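Local coordinates for protein amphinase-2 (Rana pipiens, PDB 2P7S) that cleaves RNA as a secreted, cytotoxic endonuclease of the pancreatic ribonuclease family, acting on poly(U), poly(C) and the dinucleotides CpA and UpA, at residues A[23-31]-A[78-89]; A[14-24]-A[45-55]. One frame throughout, in Å; residues are numbered along the deposited sequence. Where two conformers were deposited one is given.

Interaction 1. Residues A[23-31]-A[78-89]; sequences DFNCNRTMN and TCKNPIRCKYSQ. With NAG (2-acetamido-2-deoxy-beta-D-glucopyranose), chain B.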
loop_
_atom_site.group_PDB
_atom_site.type_symbol
_atom_site.label_atom_id
_atom_site.label_comp_id
_atom_site.label_asym_id
_atom_site.label_seq_id
_atom_site.Cartn_x
_atom_site.Cartn_y
_atom_site.Cartn_z
ATOM N N ASP A 23 -6.656 3.914 14.447
ATOM C CA ASP A 23 -7.279 2.609 14.631
ATOM C C ASP A 23 -6.508 1.481 13.975
ATOM O O ASP A 23 -6.774 0.311 14.242
ATOM C CB ASP A 23 -8.707 2.599 14.074
ATOM C CG ASP A 23 -9.659 3.425 14.902
ATOM O OD1 ASP A 23 -9.463 3.483 16.135
ATOM O OD2 ASP A 23 -10.607 4.001 14.323
ATOM N N PHE A 24 -5.562 1.827 13.109
ATOM C CA PHE A 24 -4.797 0.802 12.424
ATOM C C PHE A 24 -3.814 0.143 13.376
ATOM O O PHE A 24 -3.151 0.812 14.168
ATOM C CB PHE A 24 -4.034 1.390 11.233
ATOM C CG PHE A 24 -3.532 0.347 10.276
ATOM C CD1 PHE A 24 -4.378 -0.195 9.313
ATOM C CD2 PHE A 24 -2.231 -0.137 10.377
ATOM C CE1 PHE A 24 -3.937 -1.212 8.457
ATOM C CE2 PHE A 24 -1.780 -1.150 9.536
ATOM C CZ PHE A 24 -2.633 -1.690 8.573
ATOM N N ASN A 25 -3.719 -1.178 13.284
ATOM C CA ASN A 25 -2.811 -1.932 14.134
ATOM C C ASN A 25 -2.049 -2.937 13.296
ATOM O O ASN A 25 -2.618 -3.914 12.804
ATOM C CB ASN A 25 -3.586 -2.670 15.231
ATOM C CG ASN A 25 -2.669 -3.314 16.255
ATOM O OD1 ASN A 25 -1.612 -3.836 15.911
ATOM N ND2 ASN A 25 -3.079 -3.296 17.516
ATOM N N CYS A 26 -0.756 -2.693 13.129
ATOM C CA CYS A 26 0.081 -3.593 12.350
ATOM C C CYS A 26 0.007 -5.042 12.831
ATOM O O CYS A 26 -0.056 -5.969 12.023
ATOM C CB CYS A 26 1.536 -3.133 12.404
ATOM S SG CYS A 26 1.908 -1.644 11.418
ATOM N N ASN A 27 0.031 -5.241 14.143
ATOM C CA ASN A 27 -0.008 -6.597 14.683
ATOM C C ASN A 27 -1.257 -7.351 14.280
ATOM O O ASN A 27 -1.242 -8.576 14.168
ATOM C CB ASN A 27 0.125 -6.564 16.204
ATOM C CG ASN A 27 1.383 -5.874 16.642
ATOM O OD1 ASN A 27 2.422 -6.024 15.995
ATOM N ND2 ASN A 27 1.307 -5.117 17.731
ATOM N N ARG A 28 -2.334 -6.612 14.048
ATOM C CA ARG A 28 -3.600 -7.205 13.639
ATOM C C ARG A 28 -3.649 -7.483 12.135
ATOM O O ARG A 28 -3.830 -8.619 11.706
ATOM C CB ARG A 28 -4.761 -6.270 13.998
ATOM C CG ARG A 28 -6.117 -6.729 13.463
ATOM C CD ARG A 28 -7.131 -5.584 13.401
ATOM N NE ARG A 28 -7.467 -5.038 14.718
ATOM C CZ ARG A 28 -7.433 -3.741 15.025
ATOM N NH1 ARG A 28 -7.074 -2.847 14.113
ATOM N NH2 ARG A 28 -7.769 -3.331 16.241
ATOM N N THR A 29 -3.468 -6.433 11.342
ATOM C CA THR A 29 -3.560 -6.538 9.892
ATOM C C THR A 29 -2.446 -7.309 9.185
ATOM O O THR A 29 -2.717 -8.030 8.222
ATOM C CB THR A 29 -3.709 -5.135 9.279
ATOM O OG1 THR A 29 -4.764 -4.444 9.959
ATOM C CG2 THR A 29 -4.055 -5.231 7.800
ATOM N N MET A 30 -1.204 -7.168 9.644
ATOM C CA MET A 30 -0.105 -7.911 9.028
ATOM C C MET A 30 -0.327 -9.411 9.241
ATOM O O MET A 30 0.258 -10.246 8.548
ATOM C CB MET A 30 1.246 -7.507 9.638
ATOM C CG MET A 30 1.761 -6.126 9.228
ATOM S SD MET A 30 1.959 -5.913 7.434
ATOM C CE MET A 30 3.474 -6.825 7.125
ATOM N N ASN A 31 -1.174 -9.751 10.209
ATOM C CA ASN A 31 -1.460 -11.155 10.498
ATOM C C ASN A 31 -2.906 -11.516 10.185
ATOM O O ASN A 31 -3.413 -12.551 10.627
ATOM C CB ASN A 31 -1.151 -11.459 11.966
ATOM C CG ASN A 31 0.317 -11.302 12.287
ATOM O OD1 ASN A 31 1.159 -12.000 11.724
ATOM N ND2 ASN A 31 0.638 -10.372 13.186
ATOM N N THR A 78 3.531 2.328 7.774
ATOM C CA THR A 78 4.459 1.286 7.388
ATOM C C THR A 78 4.671 0.352 8.576
ATOM O O THR A 78 4.960 0.805 9.679
ATOM C CB THR A 78 5.814 1.898 6.935
ATOM O OG1 THR A 78 5.615 2.637 5.723
ATOM C CG2 THR A 78 6.844 0.807 6.690
ATOM N N CYS A 79 4.473 -0.943 8.346
ATOM C CA CYS A 79 4.666 -1.962 9.377
ATOM C C CYS A 79 6.000 -2.640 9.078
ATOM O O CYS A 79 6.204 -3.138 7.968
ATOM C CB CYS A 79 3.560 -3.006 9.305
ATOM S SG CYS A 79 1.883 -2.332 9.503
ATOM N N LYS A 80 6.897 -2.685 10.058
ATOM C CA LYS A 80 8.199 -3.297 9.815
ATOM C C LYS A 80 8.874 -3.854 11.068
ATOM O O LYS A 80 8.337 -3.770 12.180
ATOM C CB LYS A 80 9.128 -2.262 9.182
ATOM C CG LYS A 80 9.452 -1.099 10.111
ATOM C CD LYS A 80 10.391 -0.118 9.438
ATOM C CE LYS A 80 10.848 0.960 10.401
ATOM N NZ LYS A 80 11.829 1.873 9.750
ATOM N N ASN A 81 10.059 -4.421 10.859
ATOM C CA ASN A 81 10.879 -4.979 11.930
ATOM C C ASN A 81 10.137 -5.916 12.875
ATOM O O ASN A 81 10.174 -5.743 14.099
ATOM C CB ASN A 81 11.522 -3.843 12.728
ATOM C CG ASN A 81 12.310 -2.897 11.844
ATOM O OD1 ASN A 81 12.572 -3.204 10.679
ATOM N ND2 ASN A 81 12.695 -1.748 12.387
ATOM N N PRO A 82 9.465 -6.934 12.325
ATOM C CA PRO A 82 8.737 -7.856 13.195
ATOM C C PRO A 82 9.648 -8.690 14.094
ATOM O O PRO A 82 10.792 -8.993 13.748
ATOM C CB PRO A 82 7.973 -8.725 12.201
ATOM C CG PRO A 82 8.939 -8.805 11.041
ATOM C CD PRO A 82 9.392 -7.367 10.916
ATOM N N ILE A 83 9.116 -9.032 15.259
ATOM C CA ILE A 83 9.780 -9.876 16.242
ATOM C C ILE A 83 8.633 -10.808 16.610
ATOM O O ILE A 83 7.687 -10.388 17.276
ATOM C CB ILE A 83 10.197 -9.099 17.510
ATOM C CG1 ILE A 83 11.132 -7.939 17.152
ATOM C CG2 ILE A 83 10.880 -10.054 18.489
ATOM C CD1 ILE A 83 12.477 -8.365 16.619
ATOM N N ARG A 84 8.697 -12.052 16.154
ATOM C CA ARG A 84 7.629 -13.011 16.423
ATOM C C ARG A 84 6.287 -12.448 15.949
ATOM O O ARG A 84 5.269 -12.554 16.630
ATOM C CB ARG A 84 7.578 -13.350 17.917
ATOM C CG ARG A 84 8.687 -14.301 18.352
ATOM C CD ARG A 84 8.599 -14.621 19.833
ATOM N NE ARG A 84 8.891 -13.453 20.658
ATOM C CZ ARG A 84 10.094 -12.902 20.778
ATOM N NH1 ARG A 84 11.131 -13.416 20.124
ATOM N NH2 ARG A 84 10.263 -11.836 21.551
ATOM N N CYS A 85 6.318 -11.841 14.765
ATOM C CA CYS A 85 5.150 -11.249 14.113
ATOM C C CYS A 85 4.509 -10.038 14.787
ATOM O O CYS A 85 3.336 -9.748 14.566
ATOM C CB CYS A 85 4.095 -12.326 13.855
ATOM S SG CYS A 85 4.781 -13.785 13.002
ATOM N N LYS A 86 5.281 -9.338 15.612
ATOM C CA LYS A 86 4.824 -8.119 16.277
ATOM C C LYS A 86 5.704 -7.034 15.652
ATOM O O LYS A 86 6.929 -7.173 15.592
ATOM C CB LYS A 86 5.032 -8.213 17.788
ATOM C CG LYS A 86 4.123 -9.232 18.473
ATOM C CD LYS A 86 2.671 -8.770 18.453
ATOM C CE LYS A 86 1.778 -9.676 19.291
ATOM N NZ LYS A 86 1.631 -11.043 18.709
ATOM N N TYR A 87 5.081 -5.950 15.203
ATOM C CA TYR A 87 5.795 -4.898 14.482
ATOM C C TYR A 87 6.005 -3.517 15.076
ATOM O O TYR A 87 5.338 -3.113 16.026
ATOM C CB TYR A 87 5.100 -4.656 13.142
ATOM C CG TYR A 87 4.912 -5.861 12.259
ATOM C CD1 TYR A 87 4.036 -6.889 12.612
ATOM C CD2 TYR A 87 5.595 -5.959 11.047
ATOM C CE1 TYR A 87 3.848 -7.990 11.769
ATOM C CE2 TYR A 87 5.416 -7.043 10.207
ATOM C CZ TYR A 87 4.545 -8.053 10.567
ATOM O OH TYR A 87 4.378 -9.116 9.714
ATOM N N SER A 88 6.938 -2.791 14.453
ATOM C CA SER A 88 7.209 -1.402 14.775
ATOM C C SER A 88 6.289 -0.715 13.762
ATOM O O SER A 88 6.133 -1.198 12.635
ATOM C CB SER A 88 8.666 -1.025 14.490
ATOM O OG SER A 88 9.516 -1.516 15.512
ATOM N N GLN A 89 5.684 0.395 14.160
ATOM C CA GLN A 89 4.740 1.105 13.307
ATOM C C GLN A 89 5.116 2.572 13.168
ATOM O O GLN A 89 5.433 3.238 14.158
ATOM C CB GLN A 89 3.339 0.983 13.921
ATOM C CG GLN A 89 2.213 1.685 13.185
ATOM C CD GLN A 89 0.839 1.298 13.734
ATOM O OE1 GLN A 89 0.660 0.202 14.266
ATOM N NE2 GLN A 89 -0.138 2.186 13.582
HETATM C C1 NAG B . 2.429 -4.281 18.111
HETATM C C2 NAG B . 1.931 -3.077 18.921
HETATM C C3 NAG B . 3.122 -2.215 19.346
HETATM C C4 NAG B . 4.104 -3.081 20.133
HETATM C C5 NAG B . 4.550 -4.251 19.246
HETATM C C6 NAG B . 5.538 -5.189 19.928
HETATM C C7 NAG B . -0.062 -1.740 18.681
HETATM C C8 NAG B . -0.957 -0.908 17.777
HETATM N N2 NAG B . 1.009 -2.293 18.121
HETATM O O3 NAG B . 2.679 -1.127 20.143
HETATM O O4 NAG B . 5.241 -2.292 20.534
HETATM O O5 NAG B . 3.398 -5.037 18.861
HETATM O O6 NAG B . 4.960 -5.802 21.070
HETATM O O7 NAG B . -0.343 -1.872 19.873
#
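The Tyr87 ring is sandwiched: Met30 CG lies over one face, Pro82 CB over the other, and Asn27 OD1 sits at the edge in the ring plane. Met30 CG stands 3.8 Å from the centroid of the Tyr87 ring, 16° off the normal, which meets the criterion for a CH-pi contact. The Met30 chain, bent at chi2 and chi3, crosses the tyrosine at about a right angle and carries CE along the same face toward Tyr87 CE2; Tyr87 OH is hydrogen-bonded to Lys42 O. The Phe24 ring is touched at its edge instead, with Cys79 SG in plane, 3.8 Å from Phe24 CE2. That sulfur belongs to the Cys26-Cys79 disulfide (chi3 -84°), which joins helix to hairpin in the ribonuclease A fold.

Polar bonds lie beside these apolar contacts. Asn27, first residue of the sequon Asn27-Arg28-Thr29, accepts through OD1 from Tyr87 N at 2.8 Å, while its ND2 carries C1 of the N-linked glycan; the backbone bond thus helps to fix the rotation of the glycosylated amide. Asn31 ND2 donates to Cys85 O at 3.1 Å, in the carbonyl plane, and also to Asn27 O. Gln89 adds two weak bonds, to Phe24 O and from Cys26 N.

Helix 26-29, N-capped through weak bonds by the Asn25 side chain, is thereby fastened across the hairpin of strands 74-83 and 86-101, while Met30 and Cys79 also touch Phe47 of strand 45-49.

Interaction 2. Residues A[14-24]-A[45-55]; sequences KHITSQSVADF and NTFIHSTTGPV. With GOL (glycerol), chain E; ACT (acetate ion), chain D; ACT (acetate ion), chain C.
Ile16 with Ile48 and Thr17 with His49 form the parallel bridges between strands 16-17 and 45-49, the two strands of a beta-alpha-beta unit whose helix is 26-29, in the ribonuclease A fold. The backbone evidence is Ile48 N to His15 O at 2.6 Å and Thr17 N to Ile48 O at 2.9 Å, the latter nearly straight at the hydrogen.

Side-chain hydrogen bonds position groups at the probable active site. His15, the proton acceptor by similarity, donates from ND1 to Thr46 O at 2.8 Å, with the oxygen in the ring plane; this fixes the ring's rotation and turns NE2 toward a bound acetate. Asn45 ND2 holds Lys14 O. Glycerol, like the acetate probably from the crystallisation liquor, is hydrogen-bonded to Lys14 NZ and Thr46 N and lies beside Asn45 and Thr46, whose counterparts in relatives bind substrate; Lys14 NZ also has a salt bridge to Asp38.

Apolar contacts cover the other parts. Ile16 CD1 meets Val55 CG2 tip to tip at 3.9 Å. Phe24 CZ lies over the centre of the Phe47 ring, the ring planes 48° apart.

The His49 ring is enclosed on both faces, by Thr17 CG2 and Val21 CG2. Thr17 chi1 (-177°) sets OG1 opposite its backbone N, where it accepts from Gln19 N, and leaves CG2 against the imidazole. The His49 edge turns toward the Phe24 face in an offset edge-to-face pair with planes at 86°. His49 NE2 is hydrogen-bonded to Thr77 OG1, and His49 ND1 donates to Gln19 O at 2.7 Å, the oxygen in the ring plane but the donor well above the carbonyl plane.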
loop_
_atom_site.group_PDB
_atom_site.type_symbol
_atom_site.label_atom_id
_atom_site.label_comp_id
_atom_site.label_asym_id
_atom_site.label_seq_id
_atom_site.Cartn_x
_atom_site.Cartn_y
_atom_site.Cartn_z
ATOM N N LYS A 14 -3.842 -5.679 -0.315
ATOM C CA LYS A 14 -2.571 -5.595 0.373
ATOM C C LYS A 14 -2.130 -4.197 0.819
ATOM O O LYS A 14 -1.461 -4.066 1.842
ATOM C CB LYS A 14 -1.473 -6.202 -0.508
ATOM C CG LYS A 14 -0.135 -6.353 0.200
ATOM C CD LYS A 14 0.892 -7.084 -0.657
ATOM C CE LYS A 14 2.152 -7.354 0.151
ATOM N NZ LYS A 14 3.212 -7.986 -0.671
ATOM N N HIS A 15 -2.514 -3.163 0.076
ATOM C CA HIS A 15 -2.058 -1.809 0.388
ATOM C C HIS A 15 -3.044 -0.706 0.712
ATOM O O HIS A 15 -2.631 0.341 1.209
ATOM C CB HIS A 15 -1.179 -1.303 -0.759
ATOM C CG HIS A 15 0.044 -2.126 -0.978
ATOM N ND1 HIS A 15 1.090 -2.138 -0.088
ATOM C CD2 HIS A 15 0.377 -2.988 -1.969
ATOM C CE1 HIS A 15 2.020 -2.971 -0.518
ATOM N NE2 HIS A 15 1.612 -3.501 -1.657
ATOM N N ILE A 16 -4.324 -0.889 0.420
ATOM C CA ILE A 16 -5.258 0.186 0.706
ATOM C C ILE A 16 -6.149 -0.113 1.902
ATOM O O ILE A 16 -6.733 -1.193 2.008
ATOM C CB ILE A 16 -6.124 0.518 -0.526
ATOM C CG1 ILE A 16 -5.215 0.797 -1.730
ATOM C CG2 ILE A 16 -6.973 1.754 -0.237
ATOM C CD1 ILE A 16 -5.939 1.283 -2.972
ATOM N N THR A 17 -6.235 0.848 2.815
ATOM C CA THR A 17 -7.058 0.660 3.996
ATOM C C THR A 17 -8.021 1.810 4.252
ATOM O O THR A 17 -7.693 2.983 4.028
ATOM C CB THR A 17 -6.195 0.450 5.269
ATOM O OG1 THR A 17 -7.066 0.191 6.380
ATOM C CG2 THR A 17 -5.357 1.682 5.577
ATOM N N SER A 18 -9.221 1.460 4.715
ATOM C CA SER A 18 -10.238 2.455 5.034
ATOM C C SER A 18 -10.132 2.822 6.520
ATOM O O SER A 18 -10.853 3.690 7.011
ATOM C CB SER A 18 -11.635 1.902 4.736
ATOM O OG SER A 18 -11.928 0.777 5.549
ATOM N N GLN A 19 -9.225 2.159 7.232
ATOM C CA GLN A 19 -9.027 2.419 8.661
ATOM C C GLN A 19 -8.291 3.735 8.878
ATOM O O GLN A 19 -7.562 4.200 8.009
ATOM C CB GLN A 19 -8.196 1.308 9.308
ATOM C CG GLN A 19 -8.770 -0.100 9.252
ATOM C CD GLN A 19 -7.774 -1.127 9.790
ATOM O OE1 GLN A 19 -7.404 -1.082 10.958
ATOM N NE2 GLN A 19 -7.325 -2.042 8.932
ATOM N N SER A 20 -8.475 4.334 10.048
ATOM C CA SER A 20 -7.784 5.576 10.359
ATOM C C SER A 20 -6.386 5.190 10.852
ATOM O O SER A 20 -6.151 4.039 11.222
ATOM C CB SER A 20 -8.518 6.331 11.468
ATOM O OG SER A 20 -8.417 5.642 12.706
ATOM N N VAL A 21 -5.469 6.152 10.852
ATOM C CA VAL A 21 -4.102 5.932 11.315
ATOM C C VAL A 21 -4.095 5.476 12.777
ATOM O O VAL A 21 -3.299 4.626 13.176
ATOM C CB VAL A 21 -3.283 7.232 11.197
ATOM C CG1 VAL A 21 -1.916 7.057 11.825
ATOM C CG2 VAL A 21 -3.153 7.618 9.736
ATOM N N ALA A 22 -5.000 6.040 13.568
ATOM C CA ALA A 22 -5.091 5.702 14.985
ATOM C C ALA A 22 -5.674 4.316 15.247
ATOM O O ALA A 22 -5.245 3.619 16.168
ATOM C CB ALA A 22 -5.918 6.752 15.697
ATOM N N ASP A 23 -6.656 3.914 14.447
ATOM C CA ASP A 23 -7.279 2.609 14.631
ATOM C C ASP A 23 -6.508 1.481 13.975
ATOM O O ASP A 23 -6.774 0.311 14.242
ATOM C CB ASP A 23 -8.707 2.599 14.074
ATOM C CG ASP A 23 -9.659 3.425 14.902
ATOM O OD1 ASP A 23 -9.463 3.483 16.135
ATOM O OD2 ASP A 23 -10.607 4.001 14.323
ATOM N N PHE A 24 -5.562 1.827 13.109
ATOM C CA PHE A 24 -4.797 0.802 12.424
ATOM C C PHE A 24 -3.814 0.143 13.376
ATOM O O PHE A 24 -3.151 0.812 14.168
ATOM C CB PHE A 24 -4.034 1.390 11.233
ATOM C CG PHE A 24 -3.532 0.347 10.276
ATOM C CD1 PHE A 24 -4.378 -0.195 9.313
ATOM C CD2 PHE A 24 -2.231 -0.137 10.377
ATOM C CE1 PHE A 24 -3.937 -1.212 8.457
ATOM C CE2 PHE A 24 -1.780 -1.150 9.536
ATOM C CZ PHE A 24 -2.633 -1.690 8.573
ATOM N N ASN A 45 5.515 -3.919 5.045
ATOM C CA ASN A 45 4.435 -3.504 4.147
ATOM C C ASN A 45 3.944 -2.101 4.464
ATOM O O ASN A 45 3.928 -1.691 5.624
ATOM C CB ASN A 45 3.240 -4.453 4.211
ATOM C CG ASN A 45 2.258 -4.215 3.065
ATOM O OD1 ASN A 45 2.609 -4.390 1.896
ATOM N ND2 ASN A 45 1.041 -3.797 3.391
ATOM N N THR A 46 3.544 -1.368 3.428
ATOM C CA THR A 46 3.037 -0.009 3.605
ATOM C C THR A 46 1.554 0.049 3.236
ATOM O O THR A 46 1.134 -0.485 2.203
ATOM C CB THR A 46 3.830 1.002 2.739
ATOM O OG1 THR A 46 5.174 1.094 3.230
ATOM C CG2 THR A 46 3.195 2.377 2.808
ATOM N N PHE A 47 0.765 0.673 4.107
ATOM C CA PHE A 47 -0.670 0.816 3.907
ATOM C C PHE A 47 -1.050 2.254 3.590
ATOM O O PHE A 47 -0.545 3.190 4.205
ATOM C CB PHE A 47 -1.420 0.348 5.157
ATOM C CG PHE A 47 -1.247 -1.111 5.448
ATOM C CD1 PHE A 47 -0.179 -1.564 6.216
ATOM C CD2 PHE A 47 -2.137 -2.041 4.921
ATOM C CE1 PHE A 47 -0.003 -2.927 6.449
ATOM C CE2 PHE A 47 -1.969 -3.410 5.146
ATOM C CZ PHE A 47 -0.902 -3.854 5.910
ATOM N N ILE A 48 -1.966 2.419 2.642
ATOM C CA ILE A 48 -2.404 3.742 2.210
ATOM C C ILE A 48 -3.791 4.034 2.779
ATOM O O ILE A 48 -4.754 3.333 2.471
ATOM C CB ILE A 48 -2.473 3.815 0.662
ATOM C CG1 ILE A 48 -1.182 3.271 0.052
ATOM C CG2 ILE A 48 -2.699 5.248 0.215
ATOM C CD1 ILE A 48 -1.332 2.853 -1.410
ATOM N N HIS A 49 -3.881 5.064 3.615
ATOM C CA HIS A 49 -5.147 5.445 4.233
ATOM C C HIS A 49 -5.907 6.346 3.272
ATOM O O HIS A 49 -5.794 7.578 3.325
ATOM C CB HIS A 49 -4.877 6.181 5.547
ATOM C CG HIS A 49 -4.202 5.331 6.576
ATOM N ND1 HIS A 49 -4.902 4.545 7.466
ATOM C CD2 HIS A 49 -2.890 5.099 6.818
ATOM C CE1 HIS A 49 -4.050 3.864 8.211
ATOM N NE2 HIS A 49 -2.822 4.181 7.838
ATOM N N SER A 50 -6.682 5.732 2.390
ATOM C CA SER A 50 -7.439 6.485 1.400
ATOM C C SER A 50 -8.475 5.629 0.693
ATOM O O SER A 50 -8.431 4.397 0.758
ATOM C CB SER A 50 -6.478 7.068 0.355
ATOM O OG SER A 50 -7.164 7.528 -0.800
ATOM N N THR A 51 -9.405 6.296 0.020
ATOM C CA THR A 51 -10.422 5.610 -0.752
ATOM C C THR A 51 -9.563 5.078 -1.900
ATOM O O THR A 51 -8.449 5.564 -2.104
ATOM C CB THR A 51 -11.457 6.605 -1.287
ATOM O OG1 THR A 51 -10.778 7.781 -1.745
ATOM C CG2 THR A 51 -12.441 7.000 -0.185
ATOM N N THR A 52 -10.064 4.096 -2.638
ATOM C CA THR A 52 -9.298 3.498 -3.727
ATOM C C THR A 52 -9.135 4.360 -4.974
ATOM O O THR A 52 -8.086 4.327 -5.618
ATOM C CB THR A 52 -9.918 2.164 -4.157
ATOM O OG1 THR A 52 -11.227 2.396 -4.688
ATOM C CG2 THR A 52 -10.016 1.218 -2.975
ATOM N N GLY A 53 -10.179 5.113 -5.314
ATOM C CA GLY A 53 -10.154 5.963 -6.493
ATOM C C GLY A 53 -8.937 6.851 -6.659
ATOM O O GLY A 53 -8.313 6.841 -7.721
ATOM N N PRO A 54 -8.585 7.652 -5.638
ATOM C CA PRO A 54 -7.422 8.543 -5.705
ATOM C C PRO A 54 -6.120 7.788 -5.980
ATOM O O PRO A 54 -5.204 8.317 -6.620
ATOM C CB PRO A 54 -7.419 9.210 -4.331
ATOM C CG PRO A 54 -8.879 9.261 -3.985
ATOM C CD PRO A 54 -9.354 7.886 -4.402
ATOM N N VAL A 55 -6.035 6.554 -5.494
ATOM C CA VAL A 55 -4.832 5.758 -5.715
ATOM C C VAL A 55 -4.805 5.261 -7.162
ATOM O O VAL A 55 -3.754 5.239 -7.802
ATOM C CB VAL A 55 -4.760 4.545 -4.750
ATOM C CG1 VAL A 55 -3.434 3.805 -4.946
ATOM C CG2 VAL A 55 -4.881 5.017 -3.311
HETATM C C1 GOL E . 5.421 -2.854 -0.235
HETATM O O1 GOL E . 4.940 -2.293 0.984
HETATM C C2 GOL E . 4.914 -4.286 -0.409
HETATM O O2 GOL E . 5.292 -5.150 0.667
HETATM C C3 GOL E . 5.434 -4.856 -1.730
HETATM O O3 GOL E . 4.933 -6.188 -1.877
HETATM C C ACT D . 2.049 -5.616 -4.589
HETATM O O ACT D . 2.696 -6.587 -5.037
HETATM O OXT ACT D . 2.507 -4.463 -4.139
HETATM C CH3 ACT D . 0.537 -5.783 -4.556
HETATM C C ACT C . 8.547 1.928 2.128
HETATM O O ACT C . 9.106 2.666 1.284
HETATM O OXT ACT C . 7.504 1.138 1.966
HETATM C CH3 ACT C . 9.145 1.938 3.525
#

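From the N terminus the chain leaves helix 6-15 through 14-24, which overlaps 23-31 at Asp23 and Phe24, and returns in 45-55, where interaction 2 closes a loop containing helix 26-29. Interaction 1 closes a longer one, from that helix to the hairpin at 78-89. Since the four segments alternate along the sequence, the loops cross rather than nest. The sheet provides a second join: strand 45-49 lies antiparallel to strand 74-83, with Cys79 N 2.9 Å from Asn45 O. Together the contacts tie helix 6-15, strand 16-17 and helix 26-29 to strands 45-49, 74-83 and 86-101, with the glycan at interaction 1 and the probable active-site residue His15 in interaction 2.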